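Local coordinates for protein naphthalene dioxygenase large subunit (Rhodococcus sp., PDB 2B1X) that forms the large subunit of a Rieske-type ring-hydroxylating dioxygenase, carrying a [2Fe-2S] cluster and a separate iron(III) ion in one chain, at residues 45-50 with 299-304; 194-199 with 335-340. One frame throughout, in Å; residues are numbered along the deposited sequence.

Contact 1 (45-50 with 299-304); sequences AWVFLA and FPNLSI
F48 and L302 meet where strand 47-51 of a small three-stranded sheet lies against the start of strand 302-309, in the large antiparallel sheet of the catalytic domain; two separate sheets pack here. Both side chains have CG anti to the backbone N (chi1 173° in F48, 166° in L302), which sets F48 CG and the leucine fork against each other. The fork straddles the root of the phenylalanine: L302 CD2 lies 4.0 Å from F48 CB, while L302 CD1 sits obliquely by the ring, 4.1 Å from F48 CD2. A branched leucine suits this spot because it can fill both positions at once.

Beyond this pair, P300, which follows a cis peptide bond, brings its CD to 3.4 Å from W46 O. The same P300 CD stands 3.9 Å from CB of A45, whose small side chain leaves room for the proline ring, and P300 CG touches V47 CG2 more loosely.

Waters link polar atoms across the gap. One lies within hydrogen-bonding reach of the carbonyls W46 O and F299 O, and F299 O also receives a hydrogen bond from Y169. N301 anchors its amide nitrogen on W326 O, leaving OD1 to face strand 47-51. A second water accepts from F48 N at 2.8 Å and donates to N301 OD1, also at 2.8 Å.

Contact 2 (194-199 with 335-340); sequences PQRWVI and EVMSFF
Q195 to V198 pair with E335 to S338 in antiparallel register, and backbone bonds set the frame. Q195 and S338 form one hydrogen-bonded pair, W197 and V336 the next; the straightest link, S338 N to Q195 O, spans 2.9 Å at 165°.

The charged contact lies on the face shared by R196, M337, V198 and E335, where opposite charges pair across the strands. A bend at chi3 (51°) brings the guanidinium side-on to the extended glutamate, so that R196 NE (2.8 Å) and NH2 (2.9 Å) both hold E335 OE2, the planes only 20° apart. M337 SD lies over a guanidinium face. R196 NH2 also bridges to D127 of one small subunit, while T162 of another bonds E335 OE2.

Most apolar contacts use flat rings. The broad W197 indole offers a face to branched V336, whose CB sits 3.7 Å from the six-membered ring centroid, a CH-pi contact. P194 CB lies over the centre of the F339 ring, 3.6 Å from its centroid, a second one. V336 CG2 presses tightly on I199 CD1 (3.5 Å).

Such pairing, at a strand outermost within this chain whose backbone also bonds a small subunit, belongs to the antiparallel sheet of the Bet v 1-like catalytic domain.

In the fold
The two contacts lie with centres 13 Å apart and touch directly, F48 CE2 standing 4.0 Å from F339 CE1. Along the chain their segments alternate: 45-50, 194-199, 299-304, 335-340. Contact 2 joins neighbouring strands 188-199 and 333-343 at what is, within this chain, one end of the eight-stranded sheet; strand 318-330 separates 333-343 from 302-309, which contributes to contact 1. Contact 1 instead packs strand 47-51, from the three-stranded sheet, against that large sheet. It thus links the Rieske part of the chain to the catalytic part, while contact 2 stays within the catalytic part and meets two small subunits, tying the sheet to the assembly.

Contact 1 (45-50 with 299-304)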
ATOM      1  N   ALA A  45      -2.874  12.728 -27.854  1.00 13.82           N
ATOM      2  CA  ALA A  45      -2.043  11.929 -28.731  1.00 13.07           C
ATOM      3  C   ALA A  45      -2.732  10.645 -29.141  1.00 13.01           C
ATOM      4  O   ALA A  45      -3.728  10.251 -28.539  1.00 13.87           O
ATOM      5  CB  ALA A  45      -0.722  11.607 -28.037  1.00 12.64           C
ATOM      6  N   TRP A  46      -2.215  10.010 -30.194  1.00 12.21           N
ATOM      7  CA  TRP A  46      -2.693   8.702 -30.606  1.00 11.52           C
ATOM      8  C   TRP A  46      -1.922   7.670 -29.782  1.00 11.36           C
ATOM      9  O   TRP A  46      -0.685   7.661 -29.805  1.00 11.74           O
ATOM     10  CB  TRP A  46      -2.417   8.469 -32.095  1.00 10.71           C
ATOM     11  CG  TRP A  46      -3.366   9.165 -33.008  1.00 11.14           C
ATOM     12  CD1 TRP A  46      -3.213  10.400 -33.558  1.00 11.35           C
ATOM     13  CD2 TRP A  46      -4.644   8.692 -33.435  1.00 11.15           C
ATOM     14  NE1 TRP A  46      -4.305  10.720 -34.334  1.00 11.77           N
ATOM     15  CE2 TRP A  46      -5.195   9.679 -34.283  1.00 12.61           C
ATOM     16  CE3 TRP A  46      -5.372   7.507 -33.215  1.00 10.86           C
ATOM     17  CZ2 TRP A  46      -6.431   9.518 -34.918  1.00 12.69           C
ATOM     18  CZ3 TRP A  46      -6.596   7.351 -33.832  1.00 11.14           C
ATOM     19  CH2 TRP A  46      -7.120   8.350 -34.672  1.00 12.37           C
ATOM     20  N   VAL A  47      -2.653   6.764 -29.143  1.00 10.92           N
ATOM     21  CA  VAL A  47      -2.085   5.758 -28.234  1.00 11.02           C
ATOM     22  C   VAL A  47      -2.394   4.335 -28.742  1.00 11.84           C
ATOM     23  O   VAL A  47      -3.512   4.044 -29.154  1.00 10.83           O
ATOM     24  CB  VAL A  47      -2.688   5.923 -26.830  1.00 11.78           C
ATOM     25  CG1 VAL A  47      -2.198   4.801 -25.870  1.00 10.39           C
ATOM     26  CG2 VAL A  47      -2.437   7.370 -26.301  1.00 10.46           C
ATOM     27  N   PHE A  48      -1.378   3.468 -28.750  1.00 11.02           N
ATOM     28  CA  PHE A  48      -1.551   2.113 -29.237  1.00 11.59           C
ATOM     29  C   PHE A  48      -2.420   1.306 -28.242  1.00 12.15           C
ATOM     30  O   PHE A  48      -2.213   1.363 -27.010  1.00 11.23           O
ATOM     31  CB  PHE A  48      -0.187   1.431 -29.430  1.00 11.63           C
ATOM     32  CG  PHE A  48      -0.295  -0.032 -29.781  1.00 12.27           C
ATOM     33  CD1 PHE A  48      -0.594  -0.436 -31.074  1.00 11.52           C
ATOM     34  CD2 PHE A  48      -0.122  -1.000 -28.798  1.00 13.17           C
ATOM     35  CE1 PHE A  48      -0.723  -1.804 -31.393  1.00 12.13           C
ATOM     36  CE2 PHE A  48      -0.261  -2.343 -29.081  1.00 12.42           C
ATOM     37  CZ  PHE A  48      -0.539  -2.766 -30.395  1.00 12.92           C
ATOM     38  N   LEU A  49      -3.375   0.552 -28.789  1.00 12.09           N
ATOM     39  CA  LEU A  49      -4.305  -0.247 -27.987  1.00 12.87           C
ATOM     40  C   LEU A  49      -4.129  -1.760 -28.174  1.00 13.22           C
ATOM     41  O   LEU A  49      -4.084  -2.523 -27.207  1.00 13.89           O
ATOM     42  CB  LEU A  49      -5.731   0.085 -28.397  1.00 12.58           C
ATOM     43  CG  LEU A  49      -6.119   1.571 -28.236  1.00 13.96           C
ATOM     44  CD1 LEU A  49      -7.477   1.860 -28.823  1.00 12.08           C
ATOM     45  CD2 LEU A  49      -6.087   1.932 -26.778  1.00 12.47           C
ATOM     46  N   ALA A  50      -4.093  -2.193 -29.426  1.00 13.02           N
ATOM     47  CA  ALA A  50      -4.111  -3.623 -29.708  1.00 13.37           C
ATOM     48  C   ALA A  50      -3.626  -3.886 -31.100  1.00 13.26           C
ATOM     49  O   ALA A  50      -3.609  -2.971 -31.943  1.00 13.54           O
ATOM     50  CB  ALA A  50      -5.541  -4.182 -29.520  1.00 12.72           C
ATOM     51  N   PHE A 299       5.587   8.071 -30.572  1.00 10.82           N
ATOM     52  CA  PHE A 299       5.107   8.951 -29.507  1.00 10.56           C
ATOM     53  C   PHE A 299       3.615   8.743 -29.252  1.00 10.43           C
ATOM     54  O   PHE A 299       2.848   8.620 -30.204  1.00 10.59           O
ATOM     55  CB  PHE A 299       5.336  10.404 -29.888  1.00 10.29           C
ATOM     56  CG  PHE A 299       5.113  11.342 -28.769  1.00 10.15           C
ATOM     57  CD1 PHE A 299       6.183  11.769 -27.974  1.00  8.82           C
ATOM     58  CD2 PHE A 299       3.832  11.831 -28.512  1.00  9.27           C
ATOM     59  CE1 PHE A 299       5.976  12.654 -26.915  1.00  9.30           C
ATOM     60  CE2 PHE A 299       3.600  12.719 -27.423  1.00  8.77           C
ATOM     61  CZ  PHE A 299       4.672  13.123 -26.636  1.00  9.00           C
ATOM     62  N   PRO A 300       3.182   8.731 -27.992  1.00 10.37           N
ATOM     63  CA  PRO A 300       4.068   8.840 -26.816  1.00 10.37           C
ATOM     64  C   PRO A 300       4.753   7.560 -26.319  1.00 10.09           C
ATOM     65  O   PRO A 300       5.955   7.645 -25.998  1.00 10.30           O
ATOM     66  CB  PRO A 300       3.139   9.384 -25.717  1.00  9.84           C
ATOM     67  CG  PRO A 300       1.721   8.915 -26.156  1.00 11.20           C
ATOM     68  CD  PRO A 300       1.746   8.679 -27.630  1.00 10.02           C
ATOM     69  N   ASN A 301       4.042   6.439 -26.218  1.00  9.83           N
ATOM     70  CA  ASN A 301       4.489   5.381 -25.285  1.00  9.96           C
ATOM     71  C   ASN A 301       4.447   3.972 -25.891  1.00 10.22           C
ATOM     72  O   ASN A 301       4.334   2.991 -25.164  1.00 11.12           O
ATOM     73  CB  ASN A 301       3.675   5.426 -23.974  1.00  9.24           C
ATOM     74  CG  ASN A 301       2.216   4.977 -24.170  1.00  9.61           C
ATOM     75  OD1 ASN A 301       1.658   5.147 -25.246  1.00  9.74           O
ATOM     76  ND2 ASN A 301       1.620   4.379 -23.144  1.00  8.26           N
ATOM     77  N   LEU A 302       4.534   3.871 -27.220  1.00 10.52           N
ATOM     78  CA  LEU A 302       4.677   2.584 -27.886  1.00 10.54           C
ATOM     79  C   LEU A 302       6.106   2.473 -28.391  1.00 11.16           C
ATOM     80  O   LEU A 302       6.541   3.316 -29.180  1.00 11.01           O
ATOM     81  CB  LEU A 302       3.706   2.441 -29.085  1.00 10.61           C
ATOM     82  CG  LEU A 302       4.043   1.255 -30.052  1.00  9.84           C
ATOM     83  CD1 LEU A 302       3.787  -0.057 -29.328  1.00 10.71           C
ATOM     84  CD2 LEU A 302       3.268   1.314 -31.348  1.00  9.27           C
ATOM     85  N   SER A 303       6.833   1.441 -27.956  1.00 11.24           N
ATOM     86  CA  SER A 303       8.194   1.244 -28.456  1.00 11.57           C
ATOM     87  C   SER A 303       8.299  -0.093 -29.196  1.00 11.83           C
ATOM     88  O   SER A 303       7.504  -1.005 -28.958  1.00 11.26           O
ATOM     89  CB  SER A 303       9.245   1.310 -27.333  1.00 10.68           C
ATOM     90  OG  SER A 303       9.285   2.592 -26.690  1.00 12.76           O
ATOM     91  N   ILE A 304       9.270  -0.153 -30.105  1.00 11.44           N
ATOM     92  CA  ILE A 304       9.498  -1.281 -30.980  1.00 12.50           C
ATOM     93  C   ILE A 304      10.922  -1.735 -30.774  1.00 12.50           C
ATOM     94  O   ILE A 304      11.845  -0.895 -30.725  1.00 12.36           O
ATOM     95  CB  ILE A 304       9.282  -0.823 -32.446  1.00 13.30           C
ATOM     96  CG1 ILE A 304       7.801  -0.416 -32.630  1.00 13.47           C
ATOM     97  CG2 ILE A 304       9.713  -1.896 -33.440  1.00 14.33           C
ATOM     98  CD1 ILE A 304       7.467   0.216 -33.978  1.00 17.16           C
TER
HETATM   99  O   HOH W   1       1.762   5.934 -29.735  1.00 28.42           O
HETATM  100  O   HOH W   2       1.220   4.127 -27.854  1.00 17.60           O

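Contact 2 (194-199 with 335-340)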
ATOM      1  N   PRO A 194       0.137 -10.199 -24.231  1.00 12.98           N
ATOM      2  CA  PRO A 194       1.289  -9.468 -23.702  1.00 11.93           C
ATOM      3  C   PRO A 194       1.613  -9.907 -22.266  1.00 11.57           C
ATOM      4  O   PRO A 194       0.713 -10.294 -21.497  1.00 11.30           O
ATOM      5  CB  PRO A 194       0.826  -8.021 -23.746  1.00 11.76           C
ATOM      6  CG  PRO A 194      -0.708  -8.127 -23.619  1.00 11.30           C
ATOM      7  CD  PRO A 194      -1.063  -9.338 -24.369  1.00 12.34           C
ATOM      8  N   GLN A 195       2.899  -9.925 -21.938  1.00 11.15           N
ATOM      9  CA  GLN A 195       3.308  -9.936 -20.528  1.00 11.07           C
ATOM     10  C   GLN A 195       2.944  -8.576 -19.982  1.00 11.08           C
ATOM     11  O   GLN A 195       3.254  -7.559 -20.615  1.00 11.82           O
ATOM     12  CB  GLN A 195       4.836 -10.073 -20.419  1.00 11.33           C
ATOM     13  CG  GLN A 195       5.442 -11.360 -20.967  1.00  9.75           C
ATOM     14  CD  GLN A 195       6.983 -11.317 -20.891  1.00 12.22           C
ATOM     15  OE1 GLN A 195       7.561 -10.253 -20.631  1.00 15.25           O
ATOM     16  NE2 GLN A 195       7.629 -12.434 -21.146  1.00  8.85           N
ATOM     17  N   ARG A 196       2.319  -8.547 -18.812  1.00 10.48           N
ATOM     18  CA  ARG A 196       1.984  -7.299 -18.125  1.00 10.16           C
ATOM     19  C   ARG A 196       2.495  -7.297 -16.690  1.00  9.77           C
ATOM     20  O   ARG A 196       2.192  -8.192 -15.899  1.00 10.29           O
ATOM     21  CB  ARG A 196       0.479  -7.089 -18.150  1.00 10.67           C
ATOM     22  CG  ARG A 196      -0.079  -6.967 -19.596  1.00  9.61           C
ATOM     23  CD  ARG A 196      -1.586  -6.914 -19.672  1.00 12.04           C
ATOM     24  NE  ARG A 196      -2.161  -5.895 -18.775  1.00 12.17           N
ATOM     25  CZ  ARG A 196      -3.469  -5.632 -18.648  1.00 11.68           C
ATOM     26  NH1 ARG A 196      -4.382  -6.331 -19.331  1.00 12.55           N
ATOM     27  NH2 ARG A 196      -3.871  -4.688 -17.795  1.00  7.97           N
ATOM     28  N   TRP A 197       3.304  -6.312 -16.345  1.00  9.63           N
ATOM     29  CA  TRP A 197       3.821  -6.242 -14.975  1.00  9.81           C
ATOM     30  C   TRP A 197       4.079  -4.778 -14.646  1.00 10.46           C
ATOM     31  O   TRP A 197       4.147  -3.945 -15.571  1.00 10.21           O
ATOM     32  CB  TRP A 197       5.075  -7.134 -14.796  1.00  9.24           C
ATOM     33  CG  TRP A 197       6.369  -6.581 -15.401  1.00  8.86           C
ATOM     34  CD1 TRP A 197       7.399  -5.959 -14.725  1.00  9.03           C
ATOM     35  CD2 TRP A 197       6.774  -6.620 -16.776  1.00  9.56           C
ATOM     36  NE1 TRP A 197       8.407  -5.614 -15.597  1.00  8.64           N
ATOM     37  CE2 TRP A 197       8.042  -5.988 -16.864  1.00 10.73           C
ATOM     38  CE3 TRP A 197       6.186  -7.091 -17.951  1.00 10.21           C
ATOM     39  CZ2 TRP A 197       8.744  -5.849 -18.081  1.00 11.80           C
ATOM     40  CZ3 TRP A 197       6.898  -6.953 -19.171  1.00 12.24           C
ATOM     41  CH2 TRP A 197       8.146  -6.344 -19.209  1.00 11.94           C
ATOM     42  N   VAL A 198       4.243  -4.488 -13.353  1.00 10.48           N
ATOM     43  CA  VAL A 198       4.384  -3.123 -12.825  1.00 10.90           C
ATOM     44  C   VAL A 198       5.835  -2.772 -12.454  1.00 11.34           C
ATOM     45  O   VAL A 198       6.495  -3.530 -11.752  1.00 11.06           O
ATOM     46  CB  VAL A 198       3.481  -2.955 -11.597  1.00 11.56           C
ATOM     47  CG1 VAL A 198       3.701  -1.582 -10.908  1.00 14.31           C
ATOM     48  CG2 VAL A 198       2.023  -3.149 -12.011  1.00 11.99           C
ATOM     49  N   ILE A 199       6.329  -1.633 -12.947  1.00 11.16           N
ATOM     50  CA  ILE A 199       7.686  -1.176 -12.642  1.00 11.17           C
ATOM     51  C   ILE A 199       7.468   0.169 -11.937  1.00 11.54           C
ATOM     52  O   ILE A 199       6.726   1.018 -12.440  1.00 11.03           O
ATOM     53  CB  ILE A 199       8.571  -0.997 -13.939  1.00 11.37           C
ATOM     54  CG1 ILE A 199       8.838  -2.335 -14.659  1.00  9.74           C
ATOM     55  CG2 ILE A 199       9.945  -0.392 -13.577  1.00 10.82           C
ATOM     56  CD1 ILE A 199       9.662  -2.142 -15.987  1.00 13.15           C
ATOM     57  N   GLU A 335       2.946   0.361 -16.016  1.00 10.81           N
ATOM     58  CA  GLU A 335       2.698  -1.063 -16.307  1.00 11.41           C
ATOM     59  C   GLU A 335       3.244  -1.301 -17.707  1.00 11.67           C
ATOM     60  O   GLU A 335       2.841  -0.600 -18.636  1.00 11.91           O
ATOM     61  CB  GLU A 335       1.201  -1.400 -16.237  1.00 10.44           C
ATOM     62  CG  GLU A 335       0.808  -2.855 -16.562  1.00 13.71           C
ATOM     63  CD  GLU A 335      -0.680  -3.146 -16.312  1.00 17.44           C
ATOM     64  OE1 GLU A 335      -1.364  -2.367 -15.612  1.00 19.76           O
ATOM     65  OE2 GLU A 335      -1.197  -4.157 -16.800  1.00 20.08           O
ATOM     66  N   VAL A 336       4.209  -2.208 -17.834  1.00 10.43           N
ATOM     67  CA  VAL A 336       4.718  -2.579 -19.140  1.00 10.92           C
ATOM     68  C   VAL A 336       3.743  -3.599 -19.710  1.00 10.71           C
ATOM     69  O   VAL A 336       3.238  -4.451 -18.965  1.00 10.10           O
ATOM     70  CB  VAL A 336       6.124  -3.196 -19.085  1.00 10.23           C
ATOM     71  CG1 VAL A 336       6.670  -3.484 -20.539  1.00 10.18           C
ATOM     72  CG2 VAL A 336       7.093  -2.296 -18.313  1.00 10.02           C
ATOM     73  N   MET A 337       3.414  -3.439 -20.989  1.00 10.37           N
ATOM     74  CA  MET A 337       2.723  -4.503 -21.773  1.00 10.78           C
ATOM     75  C   MET A 337       3.638  -4.876 -22.920  1.00 10.93           C
ATOM     76  O   MET A 337       3.762  -4.099 -23.870  1.00 11.76           O
ATOM     77  CB  MET A 337       1.356  -4.027 -22.290  1.00  9.96           C
ATOM     78  CG  MET A 337       0.537  -3.321 -21.147  1.00 12.62           C
ATOM     79  SD  MET A 337      -1.214  -3.255 -21.498  1.00 19.44           S
ATOM     80  CE  MET A 337      -1.800  -2.192 -20.124  1.00 16.39           C
ATOM     81  N   SER A 338       4.255  -6.062 -22.854  1.00 11.54           N
ATOM     82  CA  SER A 338       5.248  -6.465 -23.850  1.00 11.41           C
ATOM     83  C   SER A 338       4.714  -7.582 -24.755  1.00 11.14           C
ATOM     84  O   SER A 338       4.389  -8.673 -24.292  1.00 10.34           O
ATOM     85  CB  SER A 338       6.543  -6.915 -23.181  1.00 11.75           C
ATOM     86  OG  SER A 338       7.478  -7.259 -24.186  1.00 12.79           O
ATOM     87  N   PHE A 339       4.590  -7.264 -26.035  1.00 10.47           N
ATOM     88  CA  PHE A 339       4.012  -8.181 -27.030  1.00 11.12           C
ATOM     89  C   PHE A 339       5.127  -8.803 -27.850  1.00 10.51           C
ATOM     90  O   PHE A 339       6.085  -8.118 -28.217  1.00 10.81           O
ATOM     91  CB  PHE A 339       3.105  -7.393 -27.985  1.00 10.50           C
ATOM     92  CG  PHE A 339       1.940  -6.679 -27.328  1.00 11.55           C
ATOM     93  CD1 PHE A 339       2.102  -5.437 -26.701  1.00 12.44           C
ATOM     94  CD2 PHE A 339       0.646  -7.228 -27.407  1.00  9.79           C
ATOM     95  CE1 PHE A 339       1.001  -4.757 -26.119  1.00 11.29           C
ATOM     96  CE2 PHE A 339      -0.460  -6.571 -26.877  1.00 10.71           C
ATOM     97  CZ  PHE A 339      -0.297  -5.329 -26.205  1.00 12.66           C
ATOM     98  N   PHE A 340       5.018 -10.094 -28.132  1.00 11.21           N
ATOM     99  CA  PHE A 340       5.906 -10.747 -29.101  1.00 10.46           C
ATOM    100  C   PHE A 340       5.123 -10.974 -30.386  1.00 10.68           C
ATOM    101  O   PHE A 340       3.990 -11.474 -30.343  1.00 10.29           O
ATOM    102  CB  PHE A 340       6.431 -12.080 -28.547  1.00 11.17           C
ATOM    103  CG  PHE A 340       7.096 -12.959 -29.592  1.00 10.75           C
ATOM    104  CD1 PHE A 340       8.381 -12.664 -30.050  1.00 10.40           C
ATOM    105  CD2 PHE A 340       6.423 -14.035 -30.135  1.00 10.86           C
ATOM    106  CE1 PHE A 340       9.009 -13.452 -31.020  1.00 10.77           C
ATOM    107  CE2 PHE A 340       7.033 -14.852 -31.134  1.00 11.27           C
ATOM    108  CZ  PHE A 340       8.332 -14.549 -31.569  1.00  9.04           C
TER